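Local coordinates for protein serine protease pet (Escherichia coli, PDB 4OM9) that acts as a secreted serine protease enterotoxin of enteroaggregative E. coli, an autotransporter passenger domain that probably cleaves alpha-fodrin in host cells, at residues 480-486 with 504-510; 435-441 with 461-467; 580-586 with 600-606; 474-479 with 499-503. All blocks are in the same frame, centred on the assembly; numbering follows the deposited sequence.

Contact 1: residues 480-486 with 504-510; sequences NVRLEHH and ANSISIK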
# COMPACT_ATOMS: atom_id res chain seq x y z
N ASN A 480 -15.03 12.08 0.27
CA ASN A 480 -16.40 11.72 -0.05
C ASN A 480 -16.57 11.36 -1.52
O ASN A 480 -17.22 12.08 -2.28
CB ASN A 480 -17.34 12.88 0.33
CG ASN A 480 -18.81 12.50 0.21
OD1 ASN A 480 -19.17 11.33 0.23
ND2 ASN A 480 -19.67 13.51 0.09
N VAL A 481 -16.00 10.22 -1.91
CA VAL A 481 -15.92 9.83 -3.31
C VAL A 481 -16.56 8.44 -3.55
O VAL A 481 -16.56 7.57 -2.68
CB VAL A 481 -14.45 9.81 -3.78
CG1 VAL A 481 -14.31 9.35 -5.21
CG2 VAL A 481 -13.78 11.21 -3.58
N ARG A 482 -17.11 8.24 -4.74
CA ARG A 482 -17.47 6.91 -5.19
C ARG A 482 -16.69 6.67 -6.47
O ARG A 482 -16.61 7.56 -7.32
CB ARG A 482 -18.97 6.77 -5.42
CG ARG A 482 -19.37 5.67 -6.37
CD ARG A 482 -20.88 5.71 -6.58
NE ARG A 482 -21.34 4.79 -7.62
CZ ARG A 482 -21.81 3.57 -7.40
NH1 ARG A 482 -21.87 3.08 -6.17
NH2 ARG A 482 -22.22 2.83 -8.42
N LEU A 483 -16.10 5.48 -6.58
CA LEU A 483 -15.27 5.13 -7.72
C LEU A 483 -15.95 4.13 -8.63
O LEU A 483 -16.39 3.09 -8.14
CB LEU A 483 -13.94 4.55 -7.25
CG LEU A 483 -13.00 4.00 -8.33
CD1 LEU A 483 -12.57 5.07 -9.28
CD2 LEU A 483 -11.77 3.43 -7.68
N GLU A 484 -16.02 4.42 -9.92
CA GLU A 484 -16.66 3.54 -10.88
C GLU A 484 -15.76 3.17 -12.05
O GLU A 484 -15.20 4.03 -12.70
CB GLU A 484 -17.96 4.17 -11.42
CG GLU A 484 -18.98 4.45 -10.34
CD GLU A 484 -20.29 4.98 -10.87
OE1 GLU A 484 -20.41 5.18 -12.10
OE2 GLU A 484 -21.20 5.20 -10.05
N HIS A 485 -15.64 1.88 -12.34
CA HIS A 485 -14.94 1.43 -13.54
C HIS A 485 -15.96 0.69 -14.42
O HIS A 485 -16.00 -0.53 -14.42
CB HIS A 485 -13.75 0.55 -13.13
CG HIS A 485 -12.93 0.02 -14.26
ND1 HIS A 485 -12.52 0.80 -15.32
CD2 HIS A 485 -12.42 -1.21 -14.49
CE1 HIS A 485 -11.79 0.08 -16.15
NE2 HIS A 485 -11.71 -1.15 -15.67
N HIS A 486 -16.81 1.44 -15.13
CA HIS A 486 -17.90 0.89 -15.96
C HIS A 486 -17.62 0.96 -17.45
O HIS A 486 -17.23 2.01 -17.99
CB HIS A 486 -19.21 1.64 -15.70
CG HIS A 486 -19.69 1.58 -14.28
ND1 HIS A 486 -20.82 2.23 -13.87
CD2 HIS A 486 -19.19 0.93 -13.20
CE1 HIS A 486 -21.02 1.98 -12.58
NE2 HIS A 486 -20.05 1.20 -12.15
N ALA A 504 -12.79 4.93 -0.12
CA ALA A 504 -13.95 5.34 -0.90
C ALA A 504 -15.25 4.90 -0.24
O ALA A 504 -15.30 3.85 0.41
CB ALA A 504 -13.85 4.78 -2.31
N ASN A 505 -16.31 5.69 -0.41
CA ASN A 505 -17.62 5.28 0.08
C ASN A 505 -17.96 3.93 -0.50
O ASN A 505 -18.32 3.01 0.22
CB ASN A 505 -18.69 6.30 -0.30
CG ASN A 505 -18.34 7.72 0.14
OD1 ASN A 505 -17.73 7.92 1.18
ND2 ASN A 505 -18.71 8.70 -0.68
N SER A 506 -17.81 3.80 -1.82
CA SER A 506 -18.13 2.56 -2.49
C SER A 506 -17.40 2.48 -3.80
O SER A 506 -16.84 3.47 -4.26
CB SER A 506 -19.64 2.41 -2.72
OG SER A 506 -20.12 3.37 -3.65
N ILE A 507 -17.40 1.30 -4.39
CA ILE A 507 -16.70 1.07 -5.64
C ILE A 507 -17.58 0.19 -6.51
O ILE A 507 -18.11 -0.82 -6.04
CB ILE A 507 -15.33 0.39 -5.44
CG1 ILE A 507 -14.35 1.30 -4.70
CG2 ILE A 507 -14.74 -0.01 -6.78
CD1 ILE A 507 -13.04 0.60 -4.29
N SER A 508 -17.75 0.58 -7.77
CA SER A 508 -18.60 -0.19 -8.65
C SER A 508 -17.89 -0.50 -9.96
O SER A 508 -17.30 0.37 -10.58
CB SER A 508 -19.91 0.55 -8.91
OG SER A 508 -20.35 0.29 -10.22
N ILE A 509 -17.96 -1.77 -10.33
CA ILE A 509 -17.23 -2.34 -11.45
C ILE A 509 -18.17 -3.08 -12.38
O ILE A 509 -18.82 -4.03 -11.96
CB ILE A 509 -16.19 -3.34 -10.98
CG1 ILE A 509 -15.48 -2.83 -9.74
CG2 ILE A 509 -15.23 -3.64 -12.10
CD1 ILE A 509 -14.53 -1.71 -10.02
N LYS A 510 -18.22 -2.68 -13.64
CA LYS A 510 -19.08 -3.35 -14.60
C LYS A 510 -18.31 -3.57 -15.88
O LYS A 510 -17.74 -2.62 -16.44
CB LYS A 510 -20.35 -2.53 -14.87
CG LYS A 510 -21.23 -2.37 -13.65
CD LYS A 510 -22.36 -1.37 -13.88
CE LYS A 510 -22.79 -0.76 -12.55
NZ LYS A 510 -24.26 -0.65 -12.42
O HOH W 1 -17.30 10.02 2.74
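The imidazole of H486 lies against the aliphatic chain of K510, whose CE sits over one ring face, 3.6 Å from the ring centroid, in a CH-pi contact. CB of E484, two residues back on the same strand, meets the opposite face; both carbons sit toward the rim, and the exact ring placement is doubtful because it crowds S508. The lysine suits this outward side, since its methylenes cover the ring while NZ continues beyond it. R482, on the same side of the strand, runs extended from CG to NE (chi2 -176°, chi3 172°), and this straight reach brings NH1 to S506 OG at 3.1 Å, a rather bent bond with the hydroxyl tilted out of the guanidinium plane. The same guanidinium makes a salt bridge with E484 through NE and OE2, and its NH2 packs against S508 CB at 3.3 Å. These are strands of consecutive coils in the right-handed parallel beta-helix typical of autotransporter passengers, running parallel in register with bonds such as S508 N to L483 O, 2.9 Å. L483, I507 and I509 turn to the other side, into the core, where L483 CB meets I507 CG1 at 4.2 Å. H485 also points inward, and its two ring nitrogens are bonded to the backbone oxygens of V465 and A494. At the corner, N505 ND2 donates to N480 OD1 at 2.8 Å, the two amide planes turned 55° apart, and also bonds to E460. Alongside, N505 N reaches V481 O, joining the start of one strand to the turn at the other.

Contact 2: residues 435-441 with 461-467; sequences GHNQTFK and SVLSVNN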
# COMPACT_ATOMS: atom_id res chain seq x y z
N GLY A 435 -17.63 17.96 -4.76
CA GLY A 435 -19.04 17.74 -5.05
C GLY A 435 -19.35 17.46 -6.51
O GLY A 435 -20.46 17.06 -6.84
N HIS A 436 -18.36 17.66 -7.39
CA HIS A 436 -18.53 17.40 -8.82
C HIS A 436 -18.16 15.96 -9.20
O HIS A 436 -17.34 15.33 -8.52
CB HIS A 436 -17.70 18.38 -9.64
CG HIS A 436 -18.05 19.81 -9.41
ND1 HIS A 436 -19.10 20.44 -10.07
CD2 HIS A 436 -17.53 20.74 -8.58
CE1 HIS A 436 -19.19 21.69 -9.66
NE2 HIS A 436 -18.24 21.90 -8.75
N ASN A 437 -18.75 15.45 -10.27
CA ASN A 437 -18.40 14.15 -10.84
C ASN A 437 -17.39 14.37 -11.95
O ASN A 437 -17.56 15.26 -12.78
CB ASN A 437 -19.64 13.43 -11.40
CG ASN A 437 -20.75 13.21 -10.35
OD1 ASN A 437 -20.49 13.04 -9.16
ND2 ASN A 437 -22.00 13.19 -10.81
N GLN A 438 -16.33 13.58 -11.97
CA GLN A 438 -15.33 13.70 -13.03
C GLN A 438 -14.96 12.34 -13.61
O GLN A 438 -14.84 11.35 -12.90
CB GLN A 438 -14.06 14.39 -12.53
CG GLN A 438 -12.96 14.49 -13.61
CD GLN A 438 -13.29 15.49 -14.72
OE1 GLN A 438 -13.76 16.61 -14.45
NE2 GLN A 438 -13.03 15.11 -15.99
N THR A 439 -14.78 12.33 -14.92
CA THR A 439 -14.46 11.13 -15.66
C THR A 439 -13.07 11.23 -16.26
O THR A 439 -12.73 12.24 -16.86
CB THR A 439 -15.45 10.88 -16.79
OG1 THR A 439 -16.78 10.79 -16.26
CG2 THR A 439 -15.08 9.62 -17.57
N PHE A 440 -12.29 10.18 -16.10
CA PHE A 440 -11.04 10.04 -16.81
C PHE A 440 -11.04 8.73 -17.59
O PHE A 440 -11.46 7.68 -17.07
CB PHE A 440 -9.83 10.03 -15.86
CG PHE A 440 -9.76 11.19 -14.89
CD1 PHE A 440 -10.54 11.21 -13.75
CD2 PHE A 440 -8.81 12.20 -15.07
CE1 PHE A 440 -10.44 12.25 -12.84
CE2 PHE A 440 -8.69 13.23 -14.17
CZ PHE A 440 -9.52 13.26 -13.05
N LYS A 441 -10.57 8.77 -18.82
CA LYS A 441 -10.12 7.57 -19.46
C LYS A 441 -8.93 7.02 -18.64
O LYS A 441 -8.84 5.82 -18.38
CB LYS A 441 -9.71 7.87 -20.90
CG LYS A 441 -9.53 6.68 -21.80
CD LYS A 441 -10.69 6.56 -22.79
CE LYS A 441 -10.26 5.71 -23.99
NZ LYS A 441 -9.45 4.51 -23.56
N SER A 461 -18.96 12.78 -4.69
CA SER A 461 -18.38 12.90 -6.02
C SER A 461 -18.17 11.54 -6.64
O SER A 461 -17.54 10.66 -6.04
CB SER A 461 -17.03 13.64 -5.96
OG SER A 461 -17.17 15.04 -5.81
N VAL A 462 -18.70 11.35 -7.84
CA VAL A 462 -18.44 10.10 -8.55
C VAL A 462 -17.20 10.27 -9.39
O VAL A 462 -17.14 11.13 -10.27
CB VAL A 462 -19.60 9.68 -9.46
CG1 VAL A 462 -19.24 8.37 -10.17
CG2 VAL A 462 -20.87 9.52 -8.67
N LEU A 463 -16.19 9.45 -9.10
CA LEU A 463 -14.98 9.42 -9.90
C LEU A 463 -15.03 8.22 -10.85
O LEU A 463 -14.99 7.07 -10.42
CB LEU A 463 -13.76 9.37 -9.00
CG LEU A 463 -12.43 8.99 -9.65
CD1 LEU A 463 -12.02 10.05 -10.65
CD2 LEU A 463 -11.36 8.83 -8.59
N SER A 464 -15.12 8.48 -12.15
CA SER A 464 -15.19 7.43 -13.14
C SER A 464 -13.84 7.26 -13.85
O SER A 464 -13.24 8.23 -14.33
CB SER A 464 -16.30 7.72 -14.16
OG SER A 464 -17.57 7.91 -13.52
N VAL A 465 -13.35 6.02 -13.91
CA VAL A 465 -12.14 5.73 -14.65
C VAL A 465 -12.45 4.62 -15.60
O VAL A 465 -12.69 3.50 -15.17
CB VAL A 465 -10.97 5.31 -13.75
CG1 VAL A 465 -9.71 5.12 -14.58
CG2 VAL A 465 -10.77 6.31 -12.63
N ASN A 466 -12.46 4.91 -16.89
CA ASN A 466 -12.95 3.93 -17.85
C ASN A 466 -11.95 3.60 -18.94
O ASN A 466 -12.30 3.49 -20.10
CB ASN A 466 -14.29 4.39 -18.45
CG ASN A 466 -14.20 5.73 -19.10
OD1 ASN A 466 -13.12 6.31 -19.17
ND2 ASN A 466 -15.34 6.24 -19.59
N ASN A 467 -10.70 3.42 -18.55
CA ASN A 467 -9.71 2.83 -19.43
C ASN A 467 -10.17 1.51 -20.07
O ASN A 467 -10.88 0.69 -19.45
CB ASN A 467 -8.43 2.58 -18.65
CG ASN A 467 -8.66 1.75 -17.43
OD1 ASN A 467 -9.36 2.17 -16.50
ND2 ASN A 467 -8.08 0.54 -17.40
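F440 and L463 cross at a slant on the inward side of two parallel strands: the leucine methyl CD1 comes to the edge of the phenyl ring, 3.5 Å from CE1 and near the ring plane. The first torsion of the phenylalanine (chi1 -53°) places the ring beside its own backbone N, and chi2 near 78° sets how it is turned. Large apolar groups suit this side because it faces the interior of the coil. T439 and S464 pair on the outward side, where T439 OG1 lies 3.8 Å from S464 CB; small hydroxyl residues fit a strand surface that meets solvent. N437 stands beyond the start of its strand and leans across V462, its OD1 accepting from V462 N at 2.8 Å in a nearly straight bond (168°), with the donor tilted from the amide carbonyl plane. Its side-chain oxygen thus takes up an N-H of the facing strand and continues the ladder where the regular pairing begins. V462 CB lies beside this accepting oxygen, 3.5 Å from N437 OD1. At this end S461 OG donates to H436 O at 2.7 Å, a short side chain serving a carbonyl of the turn. Between these ends the main chains form a parallel ladder, including F440 N to S464 O at 2.8 Å. In the beta-helix, strand 461-465 is flanked on its other edge by strand 481-486, with backbone bonds from L463 to R482 and E484, while V465 rests on L496 of strand 496-498 across the interior.

Contact 3: residues 580-586 with 600-606; sequences KFRFDNL and DVEGNIQ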
# COMPACT_ATOMS: atom_id res chain seq x y z
N LYS A 580 -3.65 0.38 1.33
CA LYS A 580 -4.93 0.16 1.99
C LYS A 580 -6.10 0.41 1.04
O LYS A 580 -6.15 1.42 0.34
CB LYS A 580 -5.06 1.04 3.23
CG LYS A 580 -4.00 0.83 4.29
CD LYS A 580 -4.30 -0.36 5.18
CE LYS A 580 -3.33 -0.42 6.37
NZ LYS A 580 -3.39 0.83 7.19
N PHE A 581 -7.01 -0.53 0.99
CA PHE A 581 -8.22 -0.38 0.22
C PHE A 581 -9.36 -0.60 1.21
O PHE A 581 -9.54 -1.71 1.78
CB PHE A 581 -8.26 -1.37 -0.95
CG PHE A 581 -7.02 -1.36 -1.81
CD1 PHE A 581 -5.88 -2.06 -1.42
CD2 PHE A 581 -6.98 -0.66 -3.01
CE1 PHE A 581 -4.73 -2.05 -2.20
CE2 PHE A 581 -5.83 -0.65 -3.81
CZ PHE A 581 -4.71 -1.35 -3.39
N ARG A 582 -10.08 0.50 1.45
CA ARG A 582 -11.21 0.55 2.36
C ARG A 582 -12.42 1.07 1.60
O ARG A 582 -12.32 2.06 0.85
CB ARG A 582 -10.91 1.46 3.55
CG ARG A 582 -9.74 1.01 4.45
CD ARG A 582 -10.06 -0.32 5.12
NE ARG A 582 -9.01 -0.83 6.01
CZ ARG A 582 -7.98 -1.59 5.61
NH1 ARG A 582 -7.84 -1.92 4.33
NH2 ARG A 582 -7.09 -2.01 6.50
N PHE A 583 -13.56 0.42 1.81
CA PHE A 583 -14.80 0.83 1.18
C PHE A 583 -16.00 0.19 1.86
O PHE A 583 -15.90 -0.92 2.35
CB PHE A 583 -14.79 0.46 -0.30
CG PHE A 583 -14.45 -0.97 -0.55
CD1 PHE A 583 -15.43 -1.95 -0.47
CD2 PHE A 583 -13.15 -1.35 -0.86
CE1 PHE A 583 -15.11 -3.29 -0.68
CE2 PHE A 583 -12.83 -2.66 -1.08
CZ PHE A 583 -13.82 -3.64 -0.99
N ASP A 584 -17.13 0.88 1.88
CA ASP A 584 -18.32 0.28 2.45
C ASP A 584 -18.74 -0.89 1.60
O ASP A 584 -19.00 -1.99 2.11
CB ASP A 584 -19.45 1.30 2.57
CG ASP A 584 -19.14 2.36 3.59
OD1 ASP A 584 -18.47 2.01 4.58
OD2 ASP A 584 -19.54 3.54 3.38
N ASN A 585 -18.76 -0.68 0.29
CA ASN A 585 -19.19 -1.71 -0.63
C ASN A 585 -18.46 -1.67 -1.97
O ASN A 585 -18.27 -0.62 -2.57
CB ASN A 585 -20.70 -1.61 -0.87
CG ASN A 585 -21.50 -1.85 0.39
OD1 ASN A 585 -21.72 -2.99 0.79
ND2 ASN A 585 -21.95 -0.77 1.02
N LEU A 586 -18.06 -2.84 -2.43
CA LEU A 586 -17.67 -3.03 -3.81
C LEU A 586 -18.75 -3.85 -4.53
O LEU A 586 -19.09 -4.96 -4.09
CB LEU A 586 -16.32 -3.75 -3.91
CG LEU A 586 -15.66 -3.67 -5.29
CD1 LEU A 586 -14.15 -3.72 -5.15
CD2 LEU A 586 -16.12 -4.75 -6.20
N ASP A 600 -4.04 -4.60 1.18
CA ASP A 600 -4.74 -4.77 2.44
C ASP A 600 -6.15 -4.24 2.20
O ASP A 600 -6.37 -3.02 2.21
CB ASP A 600 -4.01 -4.01 3.55
CG ASP A 600 -4.60 -4.22 4.93
OD1 ASP A 600 -5.85 -4.26 5.09
OD2 ASP A 600 -3.80 -4.33 5.88
N VAL A 601 -7.09 -5.16 1.95
CA VAL A 601 -8.43 -4.82 1.50
C VAL A 601 -9.48 -5.08 2.56
O VAL A 601 -9.55 -6.17 3.10
CB VAL A 601 -8.84 -5.60 0.23
CG1 VAL A 601 -10.18 -5.06 -0.28
CG2 VAL A 601 -7.80 -5.49 -0.84
N GLU A 602 -10.33 -4.09 2.80
CA GLU A 602 -11.39 -4.23 3.77
C GLU A 602 -12.68 -3.52 3.33
O GLU A 602 -12.73 -2.30 3.10
CB GLU A 602 -10.94 -3.69 5.12
CG GLU A 602 -12.00 -3.49 6.16
CD GLU A 602 -11.44 -3.50 7.58
OE1 GLU A 602 -10.26 -3.12 7.77
OE2 GLU A 602 -12.19 -3.90 8.51
N GLY A 603 -13.72 -4.32 3.23
CA GLY A 603 -15.07 -3.84 3.02
C GLY A 603 -15.93 -4.97 2.46
O GLY A 603 -15.44 -6.07 2.23
N ASN A 604 -17.22 -4.70 2.23
CA ASN A 604 -18.12 -5.75 1.76
C ASN A 604 -18.20 -5.89 0.24
O ASN A 604 -18.31 -4.91 -0.47
CB ASN A 604 -19.53 -5.53 2.33
CG ASN A 604 -19.60 -5.94 3.78
OD1 ASN A 604 -18.75 -6.69 4.24
ND2 ASN A 604 -20.60 -5.43 4.51
N ILE A 605 -18.13 -7.12 -0.24
CA ILE A 605 -18.19 -7.35 -1.67
C ILE A 605 -19.55 -7.91 -2.10
O ILE A 605 -20.03 -8.88 -1.52
CB ILE A 605 -17.09 -8.32 -2.12
CG1 ILE A 605 -15.70 -7.81 -1.73
CG2 ILE A 605 -17.18 -8.56 -3.62
CD1 ILE A 605 -14.59 -8.75 -2.18
N GLN A 606 -20.17 -7.27 -3.08
CA GLN A 606 -21.32 -7.85 -3.78
C GLN A 606 -20.87 -8.23 -5.18
O GLN A 606 -20.30 -7.39 -5.89
CB GLN A 606 -22.51 -6.88 -3.83
CG GLN A 606 -23.03 -6.36 -2.48
CD GLN A 606 -22.11 -5.32 -1.83
OE1 GLN A 606 -21.64 -4.37 -2.49
NE2 GLN A 606 -21.84 -5.49 -0.54
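Strands 580-583 and 600-602 run parallel with their axes 4.8 Å apart at the closest, and both chains then turn a corner where the register slips by one residue in a beta bulge between R582 and N585. F581 N donates to D600 O at 2.8 Å, and the same oxygen receives R582 NH1, the two donors coming from opposite faces of the carbonyl plane. The arginine chain bends once, at chi2 (-64°), and NH2 also reaches D600 OD1 at 2.9 Å, meeting the carboxylate from above its plane. E602 lies over one guanidinium face, with OE1 3.1 Å from NE; this is attraction of charges without a directed N-H. Two acids around one arginine thus form a network on the outward side. Inward, V601 divides its methyls between two rings, CG1 to F583 CE2 at 3.7 Å and CG2 to F581 CD1 at 4.0 Å, a branched residue that touches both. The F583 ring also has E602 O over its face and an off-centre CH-pi contact from G603 CA. G603, with no side chain, lets its CA approach F583 O (3.1 Å), and its backbone angles (phi 160°, psi 179°) suit glycine. Beyond it, L586 N to N604 O resumes the ladder. Stacked parallel strands with corners and an apolar interior are characteristic of the right-handed parallel beta-helix of autotransporter passengers; the charged network here lies on its outward side.

Contact 4: residues 474-479 with 499-503; sequences HGNVDG and DGDIQ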
# COMPACT_ATOMS: atom_id res chain seq x y z
N HIS A 474 -1.35 5.21 -9.98
CA HIS A 474 -0.35 5.22 -8.92
C HIS A 474 -0.77 6.09 -7.73
O HIS A 474 -0.15 6.05 -6.67
CB HIS A 474 0.99 5.72 -9.44
CG HIS A 474 1.72 4.77 -10.35
ND1 HIS A 474 2.08 3.49 -9.97
CD2 HIS A 474 2.24 4.96 -11.59
CE1 HIS A 474 2.76 2.91 -10.96
NE2 HIS A 474 2.86 3.78 -11.95
N GLY A 475 -1.81 6.92 -7.90
CA GLY A 475 -2.20 7.88 -6.87
C GLY A 475 -3.21 7.35 -5.87
O GLY A 475 -3.54 6.15 -5.87
N ASN A 476 -3.75 8.23 -5.03
CA ASN A 476 -4.73 7.79 -4.04
C ASN A 476 -6.15 8.32 -4.25
O ASN A 476 -6.41 9.13 -5.14
CB ASN A 476 -4.27 8.17 -2.63
CG ASN A 476 -2.81 7.90 -2.41
OD1 ASN A 476 -2.37 6.75 -2.41
ND2 ASN A 476 -2.02 8.97 -2.21
N VAL A 477 -7.07 7.81 -3.43
CA VAL A 477 -8.42 8.30 -3.32
C VAL A 477 -8.80 8.36 -1.85
O VAL A 477 -8.61 7.39 -1.10
CB VAL A 477 -9.46 7.39 -4.07
CG1 VAL A 477 -10.88 7.88 -3.82
CG2 VAL A 477 -9.16 7.33 -5.55
N ASP A 478 -9.36 9.48 -1.42
CA ASP A 478 -10.01 9.50 -0.13
C ASP A 478 -11.10 10.58 -0.14
O ASP A 478 -11.41 11.13 -1.19
CB ASP A 478 -9.01 9.70 1.02
CG ASP A 478 -8.39 11.09 1.04
OD1 ASP A 478 -8.82 12.00 0.29
OD2 ASP A 478 -7.47 11.30 1.85
N GLY A 479 -11.67 10.86 1.02
CA GLY A 479 -12.79 11.77 1.10
C GLY A 479 -14.10 11.19 0.58
O GLY A 479 -14.26 9.97 0.46
N ASP A 499 -2.60 1.03 -7.45
CA ASP A 499 -1.27 0.88 -6.83
C ASP A 499 -1.10 1.69 -5.56
O ASP A 499 -0.05 1.61 -4.89
CB ASP A 499 -0.17 1.39 -7.79
CG ASP A 499 0.80 0.32 -8.15
OD1 ASP A 499 0.55 -0.82 -7.74
OD2 ASP A 499 1.79 0.61 -8.85
N GLY A 500 -2.07 2.56 -5.31
CA GLY A 500 -2.00 3.47 -4.18
C GLY A 500 -3.08 3.16 -3.16
O GLY A 500 -3.75 2.13 -3.25
N ASP A 501 -3.24 4.05 -2.19
CA ASP A 501 -4.26 3.87 -1.17
C ASP A 501 -5.62 4.37 -1.65
O ASP A 501 -5.73 5.48 -2.21
CB ASP A 501 -3.85 4.59 0.12
CG ASP A 501 -2.62 4.01 0.72
OD1 ASP A 501 -2.61 2.78 0.97
OD2 ASP A 501 -1.64 4.76 0.94
N ILE A 502 -6.63 3.55 -1.41
CA ILE A 502 -7.99 3.84 -1.83
C ILE A 502 -8.95 3.82 -0.65
O ILE A 502 -9.18 2.77 -0.05
CB ILE A 502 -8.50 2.84 -2.87
CG1 ILE A 502 -7.59 2.84 -4.09
CG2 ILE A 502 -9.91 3.22 -3.29
CD1 ILE A 502 -7.77 4.12 -4.97
N GLN A 503 -9.48 4.99 -0.33
CA GLN A 503 -10.51 5.15 0.69
C GLN A 503 -11.73 5.73 -0.00
O GLN A 503 -11.71 6.88 -0.43
CB GLN A 503 -10.03 6.07 1.82
CG GLN A 503 -11.11 6.49 2.80
CD GLN A 503 -11.65 5.32 3.59
OE1 GLN A 503 -10.91 4.66 4.34
NE2 GLN A 503 -12.95 5.02 3.41
O HOH W 2 1.76 3.96 -6.02
O HOH W 3 -4.43 3.72 -6.92
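V477 and I502 meet at a slant, the methyl CG2 of the valine 3.5 Å from CD1 of the isoleucine, branched side chains that fill the interior between coils. N476 uses its side chain as a piece of backbone: OD1 accepts from D501 N at 2.8 Å, in the carbonyl plane and on a lone pair. CG lies anti to the carbonyl carbon (chi1 -44°), which carries the amide across to D501. Main-chain bonds follow, V477 N to D501 O at 3.0 Å and Q503 N to V477 O at 2.7 Å. At the other end, H474 ND1 makes a weak bond to D499 OD2 at 3.1 Å, the ring and carboxylate side by side with their planes 33° apart. One water accepts from G500 N and donates to G475 O, linking the chains; G500, lacking a side chain, lets its CA come 3.5 Å from G475 O. The outer shell fixes the polar groups: H474 NE2 is bonded to D622, D499 to H519 and Q517, and N476 ND2 to S448 and T451. Strand 502-504 is bridged on its far edge by strand 576-583, while strand 476-477 pairs back with strand 451-453, continuing the stack of coils.

In the fold
All four contacts pair parallel segments of the same beta-helix and are partly buried, with apolar side chains turned into the core and polar ones out; contact 4 lies nearest the chain centre, contact 2 farthest. Contacts 1 and 2 share a ladder, since strands 461-465 and 481-486 are neighbours, and contact 3 joins it through strands 506-510 and 585-589. Contact 4 leads directly into contact 1 along the chain and meets contact 3 where strands 502-504 and 576-583 pair. Chemistry differs by place: an arginine-glutamate pair along one strand in contact 1, a cross-strand charged network in contact 3, asparagine oxygens extending the pairing in 2 and 4, and the buried H474-D499 pair in contact 4.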